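Local coordinates for lovastatin nonaketide synthase, polyketide synthase component (Aspergillus terreus, PDB 7CPX), which builds the dihydromonacolin L nonaketide on the way to lovastatin, as an iterative multidomain polyketide synthase homodimer working with its partner LovC, at residues 509-517 against 899-909. The protein carries 2 engineered substitutions. Numbering follows the deposited sequence.
Sequences WSLLRKRSV and GASSFDADEFM
Leu512 and Trp509 on one side meet Phe903 and Ala905 on the other in a buried, apolar contact, where the end of helix 504-513 packs beside the chain that follows helix 883-898 and enters helix 905-911, consistent with the linker domain between ketosynthase and acyltransferase. The two helical segments run roughly antiparallel, at 142°, with axes 10.1 Å apart. Leu512 CD1 meets the edge of the Phe903 ring, 3.7 Å from CZ, with CD2 also near CZ; the same CD1 sits 3.9 Å from Ala905 CB. One turn back, chi1 of 174° swings the Trp509 indole away from its own backbone N, and its pyrrole edge meets the start of the other helix: NE1 is 3.5 Å from Asp906 CA. Arg513 CB lies over the rim of one indole face, while its CD passes 4.1 Å from Asp906 CB; the carboxylate of Asp906 pairs instead with Arg910. Val517 straddles the bend after helix 883-898, CG1 3.7 Å from Gly899 CA and CG2 against Ala900. Asp904 OD1 caps helix 905-911, accepting from Glu907 N at 3.2 Å. With no hydrogen bond between the segments, the junction relies on apolar packing, while polar groups of 514-516 bond to other parts of the chain.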
loop_
_atom_site.group_PDB
_atom_site.type_symbol
_atom_site.label_atom_id
_atom_site.label_comp_id
_atom_site.label_asym_id
_atom_site.label_seq_id
_atom_site.Cartn_x
_atom_site.Cartn_y
_atom_site.Cartn_z
ATOM N N TRP A 509 -43.999 -2.182 -45.694
ATOM C CA TRP A 509 -44.635 -0.962 -45.213
ATOM C C TRP A 509 -44.142 -0.598 -43.820
ATOM O O TRP A 509 -43.955 0.584 -43.514
ATOM C CB TRP A 509 -46.153 -1.122 -45.216
ATOM C CG TRP A 509 -46.867 0.040 -44.607
ATOM C CD1 TRP A 509 -47.203 1.208 -45.221
ATOM C CD2 TRP A 509 -47.331 0.148 -43.257
ATOM N NE1 TRP A 509 -47.850 2.038 -44.339
ATOM C CE2 TRP A 509 -47.941 1.410 -43.126
ATOM C CE3 TRP A 509 -47.291 -0.699 -42.147
ATOM C CZ2 TRP A 509 -48.507 1.845 -41.931
ATOM C CZ3 TRP A 509 -47.853 -0.267 -40.962
ATOM C CH2 TRP A 509 -48.452 0.993 -40.863
ATOM N N SER A 510 -43.945 -1.593 -42.956
ATOM C CA SER A 510 -43.382 -1.320 -41.640
ATOM C C SER A 510 -41.952 -0.810 -41.755
ATOM O O SER A 510 -41.559 0.119 -41.040
ATOM C CB SER A 510 -43.436 -2.578 -40.776
ATOM O OG SER A 510 -42.769 -3.656 -41.406
ATOM N N LEU A 511 -41.162 -1.402 -42.653
ATOM C CA LEU A 511 -39.779 -0.961 -42.815
ATOM C C LEU A 511 -39.696 0.451 -43.377
ATOM O O LEU A 511 -38.716 1.159 -43.123
ATOM C CB LEU A 511 -39.018 -1.935 -43.709
ATOM C CG LEU A 511 -38.575 -3.229 -43.027
ATOM C CD1 LEU A 511 -38.062 -4.209 -44.050
ATOM C CD2 LEU A 511 -37.503 -2.956 -41.986
ATOM N N LEU A 512 -40.701 0.875 -44.140
ATOM C CA LEU A 512 -40.694 2.212 -44.727
ATOM C C LEU A 512 -41.285 3.255 -43.781
ATOM O O LEU A 512 -40.612 4.219 -43.407
ATOM C CB LEU A 512 -41.466 2.202 -46.051
ATOM C CG LEU A 512 -40.656 1.853 -47.298
ATOM C CD1 LEU A 512 -41.583 1.501 -48.441
ATOM C CD2 LEU A 512 -39.758 3.015 -47.683
ATOM N N ARG A 513 -42.543 3.068 -43.389
ATOM C CA ARG A 513 -43.287 4.067 -42.635
ATOM C C ARG A 513 -43.124 3.919 -41.130
ATOM O O ARG A 513 -43.227 4.914 -40.405
ATOM C CB ARG A 513 -44.773 3.975 -42.995
ATOM C CG ARG A 513 -45.490 5.312 -43.148
ATOM C CD ARG A 513 -46.430 5.592 -41.984
ATOM N NE ARG A 513 -45.718 6.078 -40.808
ATOM C CZ ARG A 513 -45.515 7.359 -40.528
ATOM N NH1 ARG A 513 -45.958 8.322 -41.321
ATOM N NH2 ARG A 513 -44.849 7.683 -39.424
ATOM N N LYS A 514 -42.869 2.702 -40.643
ATOM C CA LYS A 514 -42.841 2.419 -39.213
ATOM C C LYS A 514 -41.453 2.018 -38.726
ATOM O O LYS A 514 -41.330 1.390 -37.670
ATOM C CB LYS A 514 -43.855 1.324 -38.875
ATOM C CG LYS A 514 -45.259 1.580 -39.413
ATOM C CD LYS A 514 -45.918 2.789 -38.761
ATOM C CE LYS A 514 -46.476 2.451 -37.390
ATOM N NZ LYS A 514 -46.866 3.673 -36.636
ATOM N N ARG A 515 -40.406 2.358 -39.471
ATOM C CA ARG A 515 -39.041 2.067 -39.062
ATOM C C ARG A 515 -38.157 3.261 -39.380
ATOM O O ARG A 515 -38.317 3.904 -40.420
ATOM C CB ARG A 515 -38.508 0.805 -39.749
ATOM C CG ARG A 515 -39.157 -0.478 -39.251
ATOM C CD ARG A 515 -38.451 -1.041 -38.040
ATOM N NE ARG A 515 -37.124 -1.546 -38.373
ATOM C CZ ARG A 515 -36.533 -2.574 -37.778
ATOM N NH1 ARG A 515 -37.136 -3.263 -36.823
ATOM N NH2 ARG A 515 -35.309 -2.928 -38.157
ATOM N N SER A 516 -37.222 3.545 -38.480
ATOM C CA SER A 516 -36.420 4.754 -38.582
ATOM C C SER A 516 -35.510 4.713 -39.802
ATOM O O SER A 516 -35.022 3.654 -40.203
ATOM C CB SER A 516 -35.584 4.937 -37.318
ATOM O OG SER A 516 -36.410 5.057 -36.174
ATOM N N VAL A 517 -35.286 5.883 -40.389
ATOM C CA VAL A 517 -34.324 6.055 -41.471
ATOM C C VAL A 517 -33.007 6.518 -40.870
ATOM O O VAL A 517 -32.983 7.353 -39.958
ATOM C CB VAL A 517 -34.843 7.056 -42.518
ATOM C CG1 VAL A 517 -33.803 7.271 -43.604
ATOM C CG2 VAL A 517 -36.148 6.569 -43.122
ATOM N N GLY A 899 -34.579 9.411 -47.828
ATOM C CA GLY A 899 -35.245 8.903 -46.644
ATOM C C GLY A 899 -36.715 8.612 -46.885
ATOM O O GLY A 899 -37.144 8.264 -47.992
ATOM N N ALA A 900 -37.507 8.761 -45.821
ATOM C CA ALA A 900 -38.950 8.600 -45.937
ATOM C C ALA A 900 -39.605 9.793 -46.615
ATOM O O ALA A 900 -40.707 9.655 -47.158
ATOM C CB ALA A 900 -39.571 8.390 -44.555
ATOM N N SER A 901 -38.956 10.959 -46.596
ATOM C CA SER A 901 -39.515 12.135 -47.249
ATOM C C SER A 901 -39.636 11.948 -48.754
ATOM O O SER A 901 -40.375 12.695 -49.403
ATOM C CB SER A 901 -38.651 13.360 -46.951
ATOM O OG SER A 901 -37.331 13.182 -47.438
ATOM N N SER A 902 -38.926 10.970 -49.321
ATOM C CA SER A 902 -38.981 10.761 -50.763
ATOM C C SER A 902 -40.404 10.472 -51.221
ATOM O O SER A 902 -40.861 11.012 -52.235
ATOM C CB SER A 902 -38.053 9.614 -51.159
ATOM O OG SER A 902 -38.513 8.382 -50.632
ATOM N N PHE A 903 -41.120 9.626 -50.487
ATOM C CA PHE A 903 -42.491 9.287 -50.839
ATOM C C PHE A 903 -43.193 8.756 -49.598
ATOM O O PHE A 903 -42.559 8.407 -48.600
ATOM C CB PHE A 903 -42.538 8.264 -51.977
ATOM C CG PHE A 903 -42.122 6.882 -51.566
ATOM C CD1 PHE A 903 -40.787 6.518 -51.561
ATOM C CD2 PHE A 903 -43.068 5.944 -51.189
ATOM C CE1 PHE A 903 -40.402 5.247 -51.185
ATOM C CE2 PHE A 903 -42.690 4.672 -50.811
ATOM C CZ PHE A 903 -41.356 4.322 -50.809
ATOM N N ASP A 904 -44.519 8.698 -49.678
ATOM C CA ASP A 904 -45.356 8.218 -48.586
ATOM C C ASP A 904 -45.844 6.814 -48.922
ATOM O O ASP A 904 -46.603 6.629 -49.879
ATOM C CB ASP A 904 -46.539 9.158 -48.354
ATOM C CG ASP A 904 -47.308 8.828 -47.089
ATOM O OD1 ASP A 904 -47.348 7.642 -46.700
ATOM O OD2 ASP A 904 -47.875 9.761 -46.480
ATOM N N ALA A 905 -45.407 5.833 -48.133
ATOM C CA ALA A 905 -45.836 4.457 -48.348
ATOM C C ALA A 905 -47.254 4.219 -47.852
ATOM O O ALA A 905 -47.983 3.405 -48.434
ATOM C CB ALA A 905 -44.874 3.494 -47.654
ATOM N N ASP A 906 -47.662 4.909 -46.785
ATOM C CA ASP A 906 -49.011 4.727 -46.262
ATOM C C ASP A 906 -50.051 5.095 -47.310
ATOM O O ASP A 906 -50.998 4.341 -47.554
ATOM C CB ASP A 906 -49.199 5.567 -44.998
ATOM C CG ASP A 906 -50.546 5.338 -44.339
ATOM O OD1 ASP A 906 -51.298 4.457 -44.806
ATOM O OD2 ASP A 906 -50.855 6.042 -43.355
ATOM N N GLU A 907 -49.878 6.246 -47.962
ATOM C CA GLU A 907 -50.807 6.639 -49.015
ATOM C C GLU A 907 -50.716 5.695 -50.208
ATOM O O GLU A 907 -51.735 5.377 -50.838
ATOM C CB GLU A 907 -50.527 8.077 -49.448
ATOM C CG GLU A 907 -50.657 9.101 -48.330
ATOM C CD GLU A 907 -52.074 9.214 -47.801
ATOM O OE1 GLU A 907 -52.994 8.650 -48.430
ATOM O OE2 GLU A 907 -52.267 9.870 -46.755
ATOM N N PHE A 908 -49.506 5.240 -50.535
ATOM C CA PHE A 908 -49.336 4.339 -51.669
ATOM C C PHE A 908 -50.127 3.053 -51.465
ATOM O O PHE A 908 -50.813 2.579 -52.378
ATOM C CB PHE A 908 -47.854 4.032 -51.875
ATOM C CG PHE A 908 -47.587 3.054 -52.981
ATOM C CD1 PHE A 908 -47.462 3.489 -54.288
ATOM C CD2 PHE A 908 -47.463 1.703 -52.714
ATOM C CE1 PHE A 908 -47.218 2.592 -55.309
ATOM C CE2 PHE A 908 -47.219 0.801 -53.731
ATOM C CZ PHE A 908 -47.097 1.247 -55.030
ATOM N N MET A 909 -50.044 2.472 -50.267
ATOM C CA MET A 909 -50.825 1.281 -49.965
ATOM C C MET A 909 -52.292 1.598 -49.722
ATOM O O MET A 909 -53.133 0.698 -49.815
ATOM C CB MET A 909 -50.238 0.561 -48.751
ATOM C CG MET A 909 -48.877 -0.059 -49.018
ATOM S SD MET A 909 -48.900 -1.286 -50.345
ATOM C CE MET A 909 -49.845 -2.609 -49.596
#